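Local coordinates for DNA-binding protein HU (PDB 5EKA) that wraps and condenses DNA as a homodimeric bacterial histone-like protein, stabilising it against denaturation under extreme environmental conditions, at residues T5-K8 with A9-V12; G20-K23 with K24-K27; D13-A16 with Q17-L21. One frame throughout, in Å; residues are numbered along the deposited sequence.

Interaction 1 of 3, residues T5-K8 with A9-V12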
# COMPACT_ATOMS: atom_id res chain seq x y z
N THR A 5 16.47 0.47 1.25
CA THR A 5 15.28 -0.34 1.28
C THR A 5 14.68 -0.26 2.69
O THR A 5 15.37 -0.50 3.68
CB THR A 5 15.55 -1.81 0.96
OG1 THR A 5 16.26 -1.92 -0.28
CG2 THR A 5 14.24 -2.58 0.91
N VAL A 6 13.41 0.10 2.75
CA VAL A 6 12.70 0.11 3.98
C VAL A 6 11.75 -1.08 3.97
O VAL A 6 10.92 -1.18 3.09
CB VAL A 6 11.95 1.44 4.17
CG1 VAL A 6 11.02 1.41 5.39
CG2 VAL A 6 12.98 2.58 4.26
N THR A 7 11.88 -1.98 4.93
CA THR A 7 11.07 -3.18 4.97
C THR A 7 9.82 -3.07 5.82
O THR A 7 9.66 -2.11 6.57
CB THR A 7 11.90 -4.34 5.53
OG1 THR A 7 12.26 -4.05 6.90
CG2 THR A 7 13.15 -4.51 4.72
N LYS A 8 8.97 -4.09 5.74
CA LYS A 8 7.80 -4.17 6.63
C LYS A 8 8.26 -4.10 8.09
O LYS A 8 7.72 -3.32 8.87
CB LYS A 8 6.98 -5.44 6.32
CG LYS A 8 5.70 -5.54 7.13
CD LYS A 8 4.76 -6.61 6.59
CE LYS A 8 5.42 -7.91 6.18
NZ LYS A 8 4.49 -9.08 6.25
N ALA A 9 9.31 -4.85 8.42
CA ALA A 9 9.89 -4.83 9.76
C ALA A 9 10.37 -3.42 10.16
O ALA A 9 10.15 -2.98 11.32
CB ALA A 9 11.02 -5.85 9.84
N ASP A 10 11.04 -2.69 9.24
CA ASP A 10 11.45 -1.32 9.54
C ASP A 10 10.24 -0.43 9.83
O ASP A 10 10.29 0.38 10.72
CB ASP A 10 12.20 -0.67 8.40
CG ASP A 10 13.56 -1.30 8.15
OD1 ASP A 10 14.19 -1.75 9.14
OD2 ASP A 10 13.99 -1.33 6.96
N LEU A 11 9.19 -0.59 9.03
CA LEU A 11 7.97 0.20 9.22
C LEU A 11 7.28 -0.06 10.54
O LEU A 11 6.81 0.88 11.16
CB LEU A 11 7.02 -0.01 8.05
CG LEU A 11 7.47 0.66 6.75
CD1 LEU A 11 6.63 0.16 5.59
CD2 LEU A 11 7.42 2.19 6.80
N VAL A 12 7.24 -1.31 10.98
CA VAL A 12 6.70 -1.64 12.32
C VAL A 12 7.46 -0.85 13.37
O VAL A 12 6.89 -0.25 14.26
CB VAL A 12 6.76 -3.18 12.59
CG1 VAL A 12 6.58 -3.51 14.07
CG2 VAL A 12 5.76 -3.93 11.71

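Interaction 2 of 3, residues G20-K23 with K24-K27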
# COMPACT_ATOMS: atom_id res chain seq x y z
N GLY A 20 3.95 5.44 19.89
CA GLY A 20 4.14 4.95 21.25
C GLY A 20 3.38 3.68 21.57
O GLY A 20 3.18 3.36 22.74
N LEU A 21 2.94 2.95 20.54
CA LEU A 21 2.24 1.69 20.73
C LEU A 21 3.23 0.54 20.73
O LEU A 21 4.36 0.69 20.28
CB LEU A 21 1.13 1.52 19.70
CG LEU A 21 0.06 2.63 19.80
CD1 LEU A 21 -0.74 2.78 18.51
CD2 LEU A 21 -0.85 2.42 21.02
N LYS A 22 2.82 -0.59 21.31
CA LYS A 22 3.70 -1.75 21.43
C LYS A 22 4.03 -2.34 20.08
O LYS A 22 3.16 -2.48 19.22
CB LYS A 22 3.06 -2.84 22.29
CG LYS A 22 2.78 -2.43 23.72
CD LYS A 22 2.15 -3.59 24.47
CE LYS A 22 0.88 -3.18 25.21
NZ LYS A 22 -0.23 -2.87 24.25
N LYS A 23 5.30 -2.70 19.90
CA LYS A 23 5.76 -3.31 18.66
C LYS A 23 4.95 -4.55 18.33
O LYS A 23 4.58 -4.74 17.18
CB LYS A 23 7.25 -3.63 18.73
CG LYS A 23 7.87 -4.08 17.41
CD LYS A 23 9.24 -4.76 17.56
CE LYS A 23 10.24 -3.95 18.39
NZ LYS A 23 10.51 -2.53 18.01
N LYS A 24 4.66 -5.39 19.33
CA LYS A 24 3.85 -6.60 19.11
C LYS A 24 2.47 -6.27 18.51
O LYS A 24 1.94 -7.01 17.69
CB LYS A 24 3.69 -7.43 20.41
CG LYS A 24 2.58 -6.95 21.34
CD LYS A 24 2.51 -7.72 22.64
CE LYS A 24 1.15 -7.52 23.31
NZ LYS A 24 1.16 -7.77 24.79
N ASP A 25 1.91 -5.14 18.94
CA ASP A 25 0.58 -4.71 18.50
C ASP A 25 0.66 -4.13 17.11
O ASP A 25 -0.19 -4.42 16.28
CB ASP A 25 -0.04 -3.69 19.48
CG ASP A 25 -0.51 -4.32 20.83
OD1 ASP A 25 -0.59 -5.57 20.96
OD2 ASP A 25 -0.82 -3.55 21.77
N VAL A 26 1.69 -3.34 16.85
CA VAL A 26 1.85 -2.72 15.52
C VAL A 26 2.09 -3.84 14.51
O VAL A 26 1.57 -3.83 13.43
CB VAL A 26 3.03 -1.70 15.51
CG1 VAL A 26 3.27 -1.17 14.12
CG2 VAL A 26 2.75 -0.55 16.50
N LYS A 27 2.87 -4.85 14.91
CA LYS A 27 3.16 -5.95 13.99
C LYS A 27 1.90 -6.73 13.58
O LYS A 27 1.69 -7.05 12.38
CB LYS A 27 4.21 -6.87 14.62
CG LYS A 27 4.34 -8.23 13.97
CD LYS A 27 4.81 -8.18 12.56
CE LYS A 27 5.10 -9.58 12.02
NZ LYS A 27 5.14 -9.61 10.53
O HOH W 1 0.06 -1.10 21.82

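Interaction 3 of 3, residues D13-A16 with Q17-L21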
# COMPACT_ATOMS: atom_id res chain seq x y z
N ASP A 13 8.78 -0.88 13.30
CA ASP A 13 9.59 -0.14 14.26
C ASP A 13 9.35 1.36 14.21
O ASP A 13 9.25 2.00 15.26
CB ASP A 13 11.05 -0.46 14.02
CG ASP A 13 11.42 -1.87 14.47
OD1 ASP A 13 10.72 -2.43 15.34
OD2 ASP A 13 12.44 -2.43 13.98
N GLN A 14 9.26 1.93 13.01
CA GLN A 14 9.04 3.36 12.85
C GLN A 14 7.67 3.75 13.37
O GLN A 14 7.53 4.74 14.03
CB GLN A 14 9.14 3.74 11.38
CG GLN A 14 10.56 3.69 10.84
CD GLN A 14 10.65 3.97 9.37
OE1 GLN A 14 9.72 4.41 8.77
NE2 GLN A 14 11.82 3.65 8.78
N VAL A 15 6.67 2.93 13.08
CA VAL A 15 5.31 3.21 13.54
C VAL A 15 5.17 3.03 15.06
O VAL A 15 4.53 3.85 15.73
CB VAL A 15 4.24 2.35 12.80
CG1 VAL A 15 2.86 2.61 13.41
CG2 VAL A 15 4.18 2.65 11.31
N ALA A 16 5.76 1.98 15.63
CA ALA A 16 5.78 1.83 17.09
C ALA A 16 6.36 3.07 17.76
O ALA A 16 5.80 3.62 18.72
CB ALA A 16 6.56 0.58 17.50
N GLN A 17 7.48 3.53 17.24
CA GLN A 17 8.10 4.71 17.75
C GLN A 17 7.24 5.97 17.65
O GLN A 17 7.17 6.73 18.62
CB GLN A 17 9.42 4.91 17.04
CG GLN A 17 10.23 6.04 17.57
CD GLN A 17 11.68 5.90 17.18
OE1 GLN A 17 12.04 6.19 16.03
NE2 GLN A 17 12.52 5.43 18.11
N ALA A 18 6.63 6.20 16.49
CA ALA A 18 5.86 7.42 16.24
C ALA A 18 4.57 7.47 17.07
O ALA A 18 4.17 8.54 17.52
CB ALA A 18 5.55 7.55 14.75
N THR A 19 3.96 6.31 17.30
CA THR A 19 2.66 6.21 17.98
C THR A 19 2.78 5.92 19.47
O THR A 19 1.79 6.07 20.23
CB THR A 19 1.80 5.09 17.38
OG1 THR A 19 2.46 3.82 17.52
CG2 THR A 19 1.49 5.38 15.96
N GLY A 20 3.95 5.44 19.89
CA GLY A 20 4.14 4.95 21.25
C GLY A 20 3.38 3.68 21.57
O GLY A 20 3.18 3.36 22.74
N LEU A 21 2.94 2.95 20.54
CA LEU A 21 2.24 1.69 20.73
C LEU A 21 3.23 0.54 20.73
O LEU A 21 4.36 0.69 20.28
CB LEU A 21 1.13 1.52 19.70
CG LEU A 21 0.06 2.63 19.80
CD1 LEU A 21 -0.74 2.78 18.51
CD2 LEU A 21 -0.85 2.42 21.02
O HOH W 2 9.36 6.86 13.89

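Interaction 1 of 3, residues T5-K8 with A9-V12
The backbone at Thr7 and Asp10, whose CA atoms lie 4.9 Å apart, makes the turn from the extended strand 5-7 into helix 8-19, with Thr7 as N-cap and Lys8 already helical. Leu11 N closes the first turn by donating to Thr7 O, and Val12 N repeats the bond one residue on, to Lys8 O at 3.0 Å.

The first amide groups of a helix have no carbonyl of a preceding turn to serve them, and here a side chain fills that role. Thr7 OG1 accepts from Asp10 N at 3.0 Å, with an N-H...O angle of 161°. Chi1 of Thr7 (64°) sets OG1 between its own backbone N and carbonyl carbon, on the side facing the helix start, while the methyl CG2 lies beside the backbone N. Asp10 answers in the reverse sense: CG lies beside its own backbone N, chi1 -68°, and OD2, whose exact place is less sure than that of the other atoms, reaches back as modelled to accept from Thr7 N, 3.0 Å away and almost in line with the N-H. The exchange is a capping box, a classic helix-start motif. OD2 is also placed to form a salt bridge with Lys3, a contact whose detail shares the same uncertainty.

Beside the polar cap runs an apolar seam. Val6 CG1 rests against Leu11 CG at 3.9 Å, the two side chains crossing at about a right angle, and the same methyl lies 3.8 Å from Asp10 CB. Val6 packs on Ser45 of the second subunit and Leu11 on Val37 of that subunit, whereas residues 5-7 pair in parallel with one of its strands and carry the sheet across the dimer interface.

Interaction 2 of 3, residues G20-K23 with K24-K27
Lys22 and Asp25 meet at the start of helix 23-42, the second arm of the helical hairpin that opens the HU fold, with Lys22 at its N-cap position. The lysine side chain shows how a flexible chain can be laid along a carboxylate.

Its CB already lies 4.0 Å from Asp25 OD2, and CG continues the chain outward. CD also approaches Asp25 OD2 and comes within 4.2 Å of Lys24 CE, where the aliphatic parts of two lysines touch. CE stands 3.9 Å from Asp25 OD2, and NZ closes on that oxygen at 2.6 Å in a short salt bridge. Bends at chi3 and chi4 (70° at the latter) bring the ammonium round to OD2. The two side chains lie alongside and point the same way. NZ approaches OD2 on its syn side but 31° out of the carboxylate plane.

A water ties the same oxygen to the backbone: it accepts from Lys22 N at 2.9 Å and donates to Asp25 OD2. Lys22 is in this way held at both its amide, through the water, and its tip. A carboxylate in the first turn is likely to be favoured by the helix dipole, and it probably offsets the closeness of the Lys22 and Lys24 ammonium groups. Lys23 and Lys27 have carboxylates of their own, in Asp13 and Asp31.

Beneath this polar surface Val26 N donates to Lys22 O at 2.9 Å. Val26 CG2 sits 3.4 Å from that carbonyl oxygen and 4.1 Å from Leu21 CB.

Interaction 3 of 3, residues D13-A16 with Q17-L21
A chi1 of 60° in Thr19 turns OG1 back toward the preceding helical turn and leaves CG2 beside its own backbone N, while in Val15 a chi1 of 175° sends CG1 out toward that methyl. The hydroxyl therefore falls on Val15 O, to which it donates at 2.7 Å, and CG2 meets Val15 CG1 at 4.0 Å.

Thr19 N donates to the same carbonyl oxygen at 3.0 Å, in the ordinary helical bond. The two donors come from opposite faces of the carbonyl plane, both tilted out of it, so that the oxygen is gripped twice by one residue. Thr19 OG1 also accepts from Leu21 N at 3.2 Å, the bond that defines an ST turn. Through this single oxygen the last turn of helix 8-19 is joined to the loop beyond it.

The chain leaves the helix at Gly20, whose positive phi of 68° is one that glycine takes most readily; a weak bond from Gly20 N to Ala16 O, 2.8 Å long, accompanies the exit. Ala16 CB is 3.5 Å from Leu21 O, close beneath the departing chain. Replacing Thr19 with a valine would probably leave Leu21 N without its side-chain acceptor and Val15 O with a single helical donor, making the turn less firmly fixed.

A water donates to Gln14 O at 2.8 Å and, weakly, to Gln17 OE1. Val15 and Thr19 also pack on Ala32 of the second subunit.

Along the chain the order is interaction 1, then 3, then 2, running from the cap of helix 8-19 through its end to the start of helix 23-42. Interactions 1 and 3 share the first helix, their centres about 12 Å apart; interactions 2 and 3 are closer, about 7 Å between centres, and share Gly20 and Leu21 in the turn. Interactions 1 and 2 have centres about 14 Å apart yet touch, since the hairpin folds Val12 against Lys23 and Val26. Local bonds secure helix start, helix stop and next start in turn, and all three contacts touch the second subunit, placing this hairpin in the dimer interface of the DNA-wrapping protein.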